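Local coordinates for protein probable mannosyltransferase KTR4 (Saccharomyces cerevisiae, PDB 5A07) that belongs to a fungal family of probable mannosyltransferases with a GT-A fold and is modelled with guanosine-5'-diphosphate and a manganese ion, at residues M50-E55 / G291-L296; I84-V89 / I241-F246; D278-E281 / Y286-V289; P388-P391 / R396-G399. All coordinates share one frame; numbering follows the deposited sequence.

Contact 1: M50-E55 / G291-L296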
loop_
_atom_site.group_PDB
_atom_site.type_symbol
_atom_site.label_atom_id
_atom_site.label_comp_id
_atom_site.label_asym_id
_atom_site.label_seq_id
_atom_site.Cartn_x
_atom_site.Cartn_y
_atom_site.Cartn_z
ATOM N N MET B 50 18.718 9.305 13.423
ATOM C CA MET B 50 19.193 8.022 13.950
ATOM C C MET B 50 18.799 7.740 15.387
ATOM O O MET B 50 18.486 6.604 15.711
ATOM C CB MET B 50 20.706 7.829 13.772
ATOM C CG MET B 50 21.121 7.896 12.317
ATOM S SD MET B 50 20.360 6.631 11.240
ATOM C CE MET B 50 21.121 5.206 11.932
ATOM N N ASP B 51 18.752 8.760 16.227
ATOM C CA ASP B 51 18.306 8.560 17.591
ATOM C C ASP B 51 16.842 8.134 17.559
ATOM O O ASP B 51 16.461 7.195 18.245
ATOM C CB ASP B 51 18.400 9.874 18.422
ATOM C CG ASP B 51 19.855 10.263 18.779
ATOM O OD1 ASP B 51 20.733 9.388 18.788
ATOM O OD2 ASP B 51 20.093 11.451 19.065
ATOM N N ARG B 52 16.027 8.834 16.791
ATOM C CA ARG B 52 14.590 8.462 16.756
ATOM C C ARG B 52 14.407 7.049 16.222
ATOM O O ARG B 52 13.575 6.322 16.723
ATOM C CB ARG B 52 13.809 9.421 15.877
ATOM C CG ARG B 52 13.434 10.637 16.671
ATOM C CD ARG B 52 13.757 11.894 15.933
ATOM N NE ARG B 52 12.808 12.203 14.887
ATOM C CZ ARG B 52 13.072 13.024 13.864
ATOM N NH1 ARG B 52 14.272 13.629 13.702
ATOM N NH2 ARG B 52 12.126 13.240 12.992
ATOM N N LEU B 53 15.233 6.641 15.268
ATOM C CA LEU B 53 15.059 5.291 14.658
ATOM C C LEU B 53 15.492 4.168 15.582
ATOM O O LEU B 53 15.182 3.009 15.318
ATOM C CB LEU B 53 15.806 5.185 13.374
ATOM C CG LEU B 53 15.194 5.982 12.238
ATOM C CD1 LEU B 53 16.066 5.823 11.014
ATOM C CD2 LEU B 53 13.784 5.562 11.959
ATOM N N HIS B 54 16.140 4.538 16.700
ATOM C CA HIS B 54 16.691 3.608 17.667
ATOM C C HIS B 54 16.094 3.647 19.055
ATOM O O HIS B 54 16.585 2.973 19.938
ATOM C CB HIS B 54 18.234 3.753 17.716
ATOM C CG HIS B 54 18.878 3.327 16.437
ATOM N ND1 HIS B 54 18.966 2.005 16.072
ATOM C CD2 HIS B 54 19.353 4.028 15.390
ATOM C CE1 HIS B 54 19.526 1.902 14.880
ATOM N NE2 HIS B 54 19.771 3.121 14.443
ATOM N N GLU B 55 14.994 4.363 19.221
ATOM C CA GLU B 55 14.284 4.317 20.439
ATOM C C GLU B 55 12.753 4.241 20.201
ATOM O O GLU B 55 12.282 4.796 19.225
ATOM C CB GLU B 55 14.645 5.564 21.272
ATOM C CG GLU B 55 14.040 6.869 20.741
ATOM C CD GLU B 55 14.730 8.166 21.240
ATOM O OE1 GLU B 55 15.568 8.055 22.147
ATOM O OE2 GLU B 55 14.462 9.289 20.686
ATOM N N GLY B 291 10.834 12.197 6.798
ATOM C CA GLY B 291 10.309 10.841 6.764
ATOM C C GLY B 291 9.313 10.555 7.875
ATOM O O GLY B 291 9.257 11.237 8.936
ATOM N N ALA B 292 8.526 9.504 7.663
ATOM C CA ALA B 292 7.475 9.167 8.607
ATOM C C ALA B 292 8.006 8.370 9.775
ATOM O O ALA B 292 7.602 7.256 10.014
ATOM C CB ALA B 292 6.361 8.428 7.896
ATOM N N PHE B 293 8.936 8.948 10.542
ATOM C CA PHE B 293 9.656 8.173 11.535
ATOM C C PHE B 293 8.851 7.794 12.748
ATOM O O PHE B 293 8.989 6.702 13.240
ATOM C CB PHE B 293 10.928 8.928 11.972
ATOM C CG PHE B 293 11.803 9.306 10.823
ATOM C CD1 PHE B 293 12.318 8.348 9.975
ATOM C CD2 PHE B 293 12.123 10.628 10.589
ATOM C CE1 PHE B 293 13.127 8.702 8.891
ATOM C CE2 PHE B 293 12.944 10.972 9.525
ATOM C CZ PHE B 293 13.420 10.005 8.657
ATOM N N ALA B 294 7.969 8.678 13.224
ATOM C CA ALA B 294 7.154 8.343 14.330
ATOM C C ALA B 294 6.212 7.130 14.037
ATOM O O ALA B 294 6.010 6.227 14.875
ATOM C CB ALA B 294 6.379 9.582 14.750
ATOM N N TRP B 295 5.659 7.120 12.856
ATOM C CA TRP B 295 4.783 6.025 12.408
ATOM C C TRP B 295 5.483 4.685 12.426
ATOM O O TRP B 295 4.886 3.687 12.846
ATOM C CB TRP B 295 4.302 6.343 11.002
ATOM C CG TRP B 295 3.364 5.423 10.324
ATOM C CD1 TRP B 295 2.108 5.104 10.707
ATOM C CD2 TRP B 295 3.580 4.733 9.090
ATOM N NE1 TRP B 295 1.529 4.252 9.803
ATOM C CE2 TRP B 295 2.397 4.041 8.782
ATOM C CE3 TRP B 295 4.634 4.624 8.235
ATOM C CZ2 TRP B 295 2.272 3.242 7.659
ATOM C CZ3 TRP B 295 4.495 3.866 7.088
ATOM C CH2 TRP B 295 3.318 3.180 6.818
ATOM N N LEU B 296 6.752 4.626 12.040
ATOM C CA LEU B 296 7.555 3.398 12.160
ATOM C C LEU B 296 7.891 2.975 13.624
ATOM O O LEU B 296 8.123 1.814 13.902
ATOM C CB LEU B 296 8.857 3.571 11.437
ATOM C CG LEU B 296 8.777 3.977 9.972
ATOM C CD1 LEU B 296 10.140 4.187 9.385
ATOM C CD2 LEU B 296 8.026 2.862 9.207
#
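Leu53, on the segment 50-55, comes closest through its backbone to Phe293, the first residue of helix 293-297, with 6.9 Å between Leu53 CA and Phe293 CA. An inverse gamma turn centred on Ala292, which is also the N-cap residue, leads the chain into this second helix. The Phe293 side chain then points at the other helix, and it carries most of the contact. Its ring meets two consecutive residues of the other segment, one at each ortho carbon. At the first, Leu53 CD2 sits 3.7 Å from Phe293 CD1, an apolar touch made by one methyl of the leucine branch. At the second, Arg52 NH2 stands 3.5 Å from Phe293 CD2. The guanidinium nitrogen comes in at the ring edge, near the ring plane, and the two planes are almost perpendicular (89°), so this is an edge contact and not a cation-pi stack. The arginine chain gets there by bending at chi2 and again at chi3 (77°), which turns its end across the phenylalanine. The contact joins the N-terminal helix of the modelled chain to a short helix of the GT-A-type fold, 236 residues on. Within the second segment, Gly291 C lies 3.8 Å above the Phe293 ring plane, over the ring centre, and so covers one face with backbone. Arg52 NH1 is hydrogen-bonded to Ser48 OG one helical turn back, while Leu53 O is hydrogen-bonded to Lys297 NZ. Trp273 of helix 272-282 also packs on Leu53.

Contact 2: I84-V89 / I241-F246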
loop_
_atom_site.group_PDB
_atom_site.type_symbol
_atom_site.label_atom_id
_atom_site.label_comp_id
_atom_site.label_asym_id
_atom_site.label_seq_id
_atom_site.Cartn_x
_atom_site.Cartn_y
_atom_site.Cartn_z
ATOM N N ILE B 84 -17.008 14.827 4.242
ATOM C CA ILE B 84 -16.084 15.245 3.205
ATOM C C ILE B 84 -16.686 15.003 1.833
ATOM O O ILE B 84 -17.713 14.349 1.697
ATOM C CB ILE B 84 -14.743 14.472 3.311
ATOM C CG1 ILE B 84 -14.957 12.982 3.001
ATOM C CG2 ILE B 84 -14.152 14.620 4.682
ATOM C CD1 ILE B 84 -13.653 12.190 2.917
ATOM N N SER B 85 -16.033 15.558 0.838
ATOM C CA SER B 85 -16.398 15.297 -0.546
ATOM C C SER B 85 -15.206 15.024 -1.462
ATOM O O SER B 85 -15.059 13.890 -1.922
ATOM C CB SER B 85 -17.255 16.406 -1.126
ATOM O OG SER B 85 -16.544 17.526 -0.945
ATOM N N GLU B 86 -14.385 16.032 -1.716
ATOM C CA GLU B 86 -13.261 15.936 -2.602
ATOM C C GLU B 86 -12.095 16.708 -2.052
ATOM O O GLU B 86 -12.291 17.534 -1.212
ATOM C CB GLU B 86 -13.539 16.646 -3.930
ATOM C CG GLU B 86 -14.809 16.388 -4.576
ATOM C CD GLU B 86 -14.788 16.983 -5.949
ATOM O OE1 GLU B 86 -14.784 18.221 -6.080
ATOM O OE2 GLU B 86 -14.760 16.216 -6.891
ATOM N N PRO B 87 -10.875 16.503 -2.596
ATOM C CA PRO B 87 -9.733 17.247 -2.065
ATOM C C PRO B 87 -9.982 18.725 -2.237
ATOM O O PRO B 87 -10.511 19.145 -3.281
ATOM C CB PRO B 87 -8.597 16.778 -2.923
ATOM C CG PRO B 87 -8.989 15.406 -3.335
ATOM C CD PRO B 87 -10.442 15.491 -3.552
ATOM N N LYS B 88 -9.589 19.498 -1.234
ATOM C CA LYS B 88 -9.803 20.965 -1.236
ATOM C C LYS B 88 -8.609 21.649 -1.859
ATOM O O LYS B 88 -7.761 22.213 -1.166
ATOM C CB LYS B 88 -10.018 21.406 0.194
ATOM C CG LYS B 88 -11.346 20.872 0.669
ATOM C CD LYS B 88 -11.499 21.221 2.108
ATOM C CE LYS B 88 -12.950 21.412 2.416
ATOM N NZ LYS B 88 -13.039 21.977 3.784
ATOM N N VAL B 89 -8.487 21.511 -3.163
ATOM C CA VAL B 89 -7.425 22.084 -3.924
ATOM C C VAL B 89 -8.109 22.717 -5.094
ATOM O O VAL B 89 -9.204 22.326 -5.464
ATOM C CB VAL B 89 -6.345 21.075 -4.431
ATOM C CG1 VAL B 89 -5.616 20.468 -3.260
ATOM C CG2 VAL B 89 -6.934 19.970 -5.320
ATOM N N ILE B 241 -15.811 9.192 -7.683
ATOM C CA ILE B 241 -14.620 10.014 -7.761
ATOM C C ILE B 241 -14.668 10.783 -9.057
ATOM O O ILE B 241 -14.543 10.195 -10.136
ATOM C CB ILE B 241 -13.358 9.165 -7.698
ATOM C CG1 ILE B 241 -13.356 8.388 -6.396
ATOM C CG2 ILE B 241 -12.079 10.051 -7.860
ATOM C CD1 ILE B 241 -13.136 9.252 -5.139
ATOM N N ASN B 242 -14.851 12.103 -8.947
ATOM C CA ASN B 242 -15.117 12.967 -10.090
ATOM C C ASN B 242 -13.954 13.913 -10.512
ATOM O O ASN B 242 -14.168 14.956 -11.110
ATOM C CB ASN B 242 -16.381 13.766 -9.800
ATOM C CG ASN B 242 -17.595 12.897 -9.891
ATOM O OD1 ASN B 242 -17.759 12.161 -10.836
ATOM N ND2 ASN B 242 -18.436 12.976 -8.926
ATOM N N TYR B 243 -12.747 13.529 -10.190
ATOM C CA TYR B 243 -11.535 14.180 -10.640
ATOM C C TYR B 243 -10.575 13.104 -11.048
ATOM O O TYR B 243 -10.648 11.978 -10.560
ATOM C CB TYR B 243 -10.912 15.066 -9.550
ATOM C CG TYR B 243 -10.553 14.341 -8.265
ATOM C CD1 TYR B 243 -11.503 14.102 -7.321
ATOM C CD2 TYR B 243 -9.263 13.866 -8.064
ATOM C CE1 TYR B 243 -11.203 13.419 -6.166
ATOM C CE2 TYR B 243 -8.949 13.187 -6.937
ATOM C CZ TYR B 243 -9.914 12.969 -5.979
ATOM O OH TYR B 243 -9.628 12.299 -4.852
ATOM N N ASP B 244 -9.667 13.460 -11.937
ATOM C CA ASP B 244 -8.579 12.564 -12.411
ATOM C C ASP B 244 -7.547 12.369 -11.305
ATOM O O ASP B 244 -6.895 13.306 -10.876
ATOM C CB ASP B 244 -7.954 13.164 -13.652
ATOM C CG ASP B 244 -6.946 12.258 -14.338
ATOM O OD1 ASP B 244 -6.102 11.620 -13.666
ATOM O OD2 ASP B 244 -7.010 12.145 -15.579
ATOM N N VAL B 245 -7.461 11.146 -10.804
ATOM C CA VAL B 245 -6.672 10.825 -9.643
ATOM C C VAL B 245 -5.199 10.912 -9.924
ATOM O O VAL B 245 -4.444 11.493 -9.156
ATOM C CB VAL B 245 -7.054 9.417 -9.114
ATOM C CG1 VAL B 245 -6.117 8.911 -8.049
ATOM C CG2 VAL B 245 -8.445 9.460 -8.519
ATOM N N PHE B 246 -4.778 10.378 -11.056
ATOM C CA PHE B 246 -3.354 10.537 -11.443
ATOM C C PHE B 246 -2.962 11.994 -11.624
ATOM O O PHE B 246 -1.871 12.405 -11.203
ATOM C CB PHE B 246 -3.015 9.741 -12.702
ATOM C CG PHE B 246 -3.235 8.267 -12.612
ATOM C CD1 PHE B 246 -2.860 7.545 -11.522
ATOM C CD2 PHE B 246 -3.709 7.567 -13.695
ATOM C CE1 PHE B 246 -2.981 6.181 -11.489
ATOM C CE2 PHE B 246 -3.863 6.178 -13.640
ATOM C CZ PHE B 246 -3.487 5.494 -12.521
HETATM O O HOH W 1 -15.143 13.481 -6.388
HETATM O O HOH W 2 -17.691 14.526 -6.333
#
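Glu86 and Pro87, in the long loop between helix 65-80 and strand 105-110 of the GT-A-type fold, meet Tyr243 and Asn242 in the turn that leads into helix 245-251, where Asp244 is the N-cap and its OD1 bonds Gln247 N. The tyrosine does most of the apolar work. Its CG lies between the backbone N and the carbonyl carbon (chi1 58°), and the ring reaches back to the proline: Pro87 CD is 3.4 Å from Tyr243 CE1, and Pro87 CG is 3.5 Å from Tyr243 OH. Ile241 CG2 covers part of one ring face, offset toward the rim. The glutamate runs past the tyrosine in the opposite direction, its chain extended beyond CG, and brings Glu86 OE2 to the ring edge, 3.9 Å from Tyr243 CD1. Carboxylate and ring planes are 75° apart. Two waters join the segments: the first gives a hydrogen bond to Glu86 OE2 (2.8 Å) and takes one from Asn242 N (2.9 Å), while the second takes one from Asn242 ND2 but reaches Glu86 OE2 only weakly. Arg94 NH1 forms a salt bridge with the same OE2 and also binds Asn242 O; Tyr243 OH is hydrogen-bonded to Asp376 OD2. With the arginine and the waters gathered on one oxygen, Glu86 probably stays ionised, so the polar half of this contact is held by charge and solvent and not by a direct bond across it.

Contact 3: D278-E281 / Y286-V289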
loop_
_atom_site.group_PDB
_atom_site.type_symbol
_atom_site.label_atom_id
_atom_site.label_comp_id
_atom_site.label_asym_id
_atom_site.label_seq_id
_atom_site.Cartn_x
_atom_site.Cartn_y
_atom_site.Cartn_z
ATOM N N ASP B 278 20.354 -1.783 9.217
ATOM C CA ASP B 278 21.726 -1.997 8.705
ATOM C C ASP B 278 21.851 -1.295 7.381
ATOM O O ASP B 278 22.805 -0.578 7.159
ATOM C CB ASP B 278 22.061 -3.487 8.514
ATOM C CG ASP B 278 22.227 -4.243 9.828
ATOM O OD1 ASP B 278 22.488 -3.601 10.852
ATOM O OD2 ASP B 278 22.032 -5.471 9.848
ATOM N N PHE B 279 20.860 -1.422 6.486
ATOM C CA PHE B 279 20.989 -0.726 5.213
ATOM C C PHE B 279 21.061 0.784 5.380
ATOM O O PHE B 279 21.841 1.463 4.711
ATOM C CB PHE B 279 19.784 -1.096 4.291
ATOM C CG PHE B 279 19.717 -0.316 3.030
ATOM C CD1 PHE B 279 20.431 -0.723 1.913
ATOM C CD2 PHE B 279 18.877 0.743 2.909
ATOM C CE1 PHE B 279 20.369 0.014 0.725
ATOM C CE2 PHE B 279 18.799 1.478 1.737
ATOM C CZ PHE B 279 19.514 1.081 0.633
ATOM N N VAL B 280 20.218 1.314 6.255
ATOM C CA VAL B 280 20.187 2.771 6.485
ATOM C C VAL B 280 21.511 3.291 7.100
ATOM O O VAL B 280 21.962 4.347 6.719
ATOM C CB VAL B 280 18.983 3.147 7.391
ATOM C CG1 VAL B 280 19.146 4.499 8.004
ATOM C CG2 VAL B 280 17.682 3.084 6.592
ATOM N N GLU B 281 22.091 2.553 8.054
ATOM C CA GLU B 281 23.432 2.915 8.600
ATOM C C GLU B 281 24.445 3.008 7.467
ATOM O O GLU B 281 25.203 3.934 7.445
ATOM C CB GLU B 281 23.871 1.947 9.734
ATOM C CG GLU B 281 23.247 2.313 11.095
ATOM C CD GLU B 281 22.705 1.133 11.945
ATOM O OE1 GLU B 281 23.228 -0.027 11.833
ATOM O OE2 GLU B 281 21.724 1.363 12.729
ATOM N N TYR B 286 20.298 8.471 1.962
ATOM C CA TYR B 286 18.982 8.096 1.367
ATOM C C TYR B 286 17.830 8.515 2.274
ATOM O O TYR B 286 16.719 8.663 1.799
ATOM C CB TYR B 286 18.918 6.581 1.118
ATOM C CG TYR B 286 19.837 6.078 0.032
ATOM C CD1 TYR B 286 20.360 6.905 -0.924
ATOM C CD2 TYR B 286 20.137 4.744 -0.037
ATOM C CE1 TYR B 286 21.187 6.387 -1.952
ATOM C CE2 TYR B 286 20.935 4.239 -1.033
ATOM C CZ TYR B 286 21.423 5.074 -1.988
ATOM O OH TYR B 286 22.237 4.542 -2.920
ATOM N N LEU B 287 18.101 8.690 3.569
ATOM C CA LEU B 287 17.095 9.192 4.506
ATOM C C LEU B 287 16.509 10.556 4.101
ATOM O O LEU B 287 17.239 11.437 3.720
ATOM C CB LEU B 287 17.641 9.255 5.944
ATOM C CG LEU B 287 17.942 7.915 6.589
ATOM C CD1 LEU B 287 18.720 8.136 7.875
ATOM C CD2 LEU B 287 16.652 7.186 6.920
ATOM N N ASN B 288 15.176 10.724 4.133
ATOM C CA ASN B 288 14.532 12.033 3.983
ATOM C C ASN B 288 14.297 12.634 5.326
ATOM O O ASN B 288 13.838 11.936 6.248
ATOM C CB ASN B 288 13.190 11.934 3.236
ATOM C CG ASN B 288 12.630 13.275 2.883
ATOM O OD1 ASN B 288 12.053 13.964 3.694
ATOM N ND2 ASN B 288 12.834 13.666 1.679
ATOM N N VAL B 289 14.613 13.922 5.492
ATOM C CA VAL B 289 14.563 14.518 6.837
ATOM C C VAL B 289 13.123 14.677 7.308
ATOM O O VAL B 289 12.889 14.808 8.485
ATOM C CB VAL B 289 15.321 15.887 6.955
ATOM C CG1 VAL B 289 16.793 15.671 6.585
ATOM C CG2 VAL B 289 14.727 16.941 6.041
#
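Phe279 on helix 272-282 packs against Tyr286, as Val280 does against Leu287: in the GT-A-type fold, the loop that follows helix 272-282 packs back on the last turns of that helix. The Phe279 CB leaves the helix pointing past the loop and not at it, and with CG anti to the backbone N (chi1 173°) the end of the ring comes nearer. CE2 lies 4.0 Å from Tyr286 CD2, at the tyrosine edge and in its plane, and at the far end CZ comes to 3.8 Å from both Tyr286 CD2 and Tyr286 CE2. The ring planes are 30° apart, but the centroids are 6.0 Å from each other, so the rings are slid apart and barely overlap: the phenylalanine borders the tyrosine and does not stack on it. Phe365 of helix 354-365 touches both rings, and Lys336 of helix 332-344 also packs on both. The aliphatic pair lies beside them. Val280 CG1 meets the branch end of Leu287, at 3.7 Å from Leu287 CD1 and 3.8 Å from Leu287 CD2, a single methyl set against the fork of the leucine.

Contact 4: P388-P391 / R396-G399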
loop_
_atom_site.group_PDB
_atom_site.type_symbol
_atom_site.label_atom_id
_atom_site.label_comp_id
_atom_site.label_asym_id
_atom_site.label_seq_id
_atom_site.Cartn_x
_atom_site.Cartn_y
_atom_site.Cartn_z
ATOM N N PRO B 388 -16.113 6.661 4.052
ATOM C CA PRO B 388 -16.194 8.027 4.569
ATOM C C PRO B 388 -17.642 8.497 4.733
ATOM O O PRO B 388 -18.583 7.772 4.315
ATOM C CB PRO B 388 -15.509 8.855 3.470
ATOM C CG PRO B 388 -15.775 8.059 2.204
ATOM C CD PRO B 388 -15.714 6.636 2.613
ATOM N N THR B 389 -17.793 9.722 5.240
ATOM C CA THR B 389 -19.068 10.322 5.461
ATOM C C THR B 389 -19.284 11.464 4.461
ATOM O O THR B 389 -18.358 12.256 4.207
ATOM C CB THR B 389 -19.117 10.873 6.893
ATOM O OG1 THR B 389 -19.077 9.800 7.834
ATOM C CG2 THR B 389 -20.397 11.711 7.120
ATOM N N CYS B 390 -20.473 11.493 3.843
ATOM C CA CYS B 390 -20.882 12.531 2.900
ATOM C C CYS B 390 -21.759 13.594 3.594
ATOM O O CYS B 390 -22.392 13.286 4.610
ATOM C CB CYS B 390 -21.789 11.916 1.803
ATOM S SG CYS B 390 -20.873 10.681 0.874
ATOM N N PRO B 391 -21.845 14.784 3.017
ATOM C CA PRO B 391 -22.870 15.760 3.434
ATOM C C PRO B 391 -24.247 15.204 3.222
ATOM O O PRO B 391 -24.458 14.348 2.366
ATOM C CB PRO B 391 -22.639 16.963 2.493
ATOM C CG PRO B 391 -21.237 16.820 2.006
ATOM C CD PRO B 391 -20.996 15.330 1.931
ATOM N N ARG B 396 -22.902 11.029 -3.311
ATOM C CA ARG B 396 -21.586 10.608 -3.782
ATOM C C ARG B 396 -21.285 9.122 -3.460
ATOM O O ARG B 396 -20.736 8.405 -4.307
ATOM C CB ARG B 396 -20.497 11.542 -3.296
ATOM C CG ARG B 396 -19.198 11.423 -4.048
ATOM C CD ARG B 396 -18.090 12.226 -3.334
ATOM N NE ARG B 396 -17.626 11.639 -2.076
ATOM C CZ ARG B 396 -16.663 10.707 -1.957
ATOM N NH1 ARG B 396 -16.054 10.193 -3.009
ATOM N NH2 ARG B 396 -16.286 10.283 -0.761
ATOM N N CYS B 397 -21.670 8.635 -2.299
ATOM C CA CYS B 397 -21.419 7.241 -1.964
ATOM C C CYS B 397 -22.690 6.451 -2.166
ATOM O O CYS B 397 -23.800 6.981 -2.016
ATOM C CB CYS B 397 -20.907 7.076 -0.522
ATOM S SG CYS B 397 -19.244 7.894 -0.298
ATOM N N ASN B 398 -22.545 5.170 -2.415
ATOM C CA ASN B 398 -23.746 4.367 -2.808
ATOM C C ASN B 398 -24.475 3.759 -1.667
ATOM O O ASN B 398 -25.458 3.077 -1.905
ATOM C CB ASN B 398 -23.408 3.289 -3.818
ATOM C CG ASN B 398 -22.454 2.248 -3.301
ATOM O OD1 ASN B 398 -22.285 2.021 -2.120
ATOM N ND2 ASN B 398 -21.802 1.610 -4.203
ATOM N N GLY B 399 -23.982 3.936 -0.445
ATOM C CA GLY B 399 -24.678 3.390 0.687
ATOM C C GLY B 399 -24.402 1.934 1.011
ATOM O O GLY B 399 -25.002 1.405 1.936
HETATM O O HOH W 3 -17.724 11.091 1.560
#
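Cys390 and Cys397 point their side chains at each other, with Cys390 SG 3.4 Å from Cys397 SG. That is a contact between sulfurs and not a bond, because Cys397 SG is joined in a disulfide to Cys239. Each sulfur stands beside its own backbone N and anti to the carbonyl carbon (chi1 -62° for Cys390). Pro388 and Arg396 meet on another line, crossing at about a right angle: Pro388 CG approaches the guanidinium from its edge, near its plane, 3.7 Å from Arg396 NH2. The arginine leaves its backbone extended and bends at chi3 (72°), which turns the guanidinium toward the proline. A water in the guanidinium plane, 2.8 Å from Arg396 NH2, takes a hydrogen bond from it and gives a weak one to Thr389 O (3.0 Å), so it bridges the two segments. Arg396 NH2 also bonds Asp376 O, and Arg396 NH1 bonds Lys240 O; carbonyls and water thus fix the rotation of the group. The arrangement belongs to a cysteine-rich, irregular loop after strand 384-386, cross-linked within itself by the disulfide Cys387-Cys401 and tied by Cys239-Cys397 to the chain just after strand 236-237.

In the fold
The four contacts form two groups in one GT-A-type chain. Contacts 1 and 3, with centres about 11 Å apart, share the helical region of helices 43-53, 272-282 and 293-297, and touch through Met50 and Leu287. Contacts 2 and 4, about 14 Å apart centre to centre, meet where Ile84 N probably bonds Thr389 O. The groups lie well apart: the centres of contacts 3 and 4 are about 41 Å from each other, on opposite sides of the chain's centre. Contact 1 spans the sequence that includes contacts 2 and 3, while contact 4 follows all three. Contacts 1 and 2 tie early chain to its middle, contacts 3 and 4 are local, and the late loop of contact 4 joins the early loop.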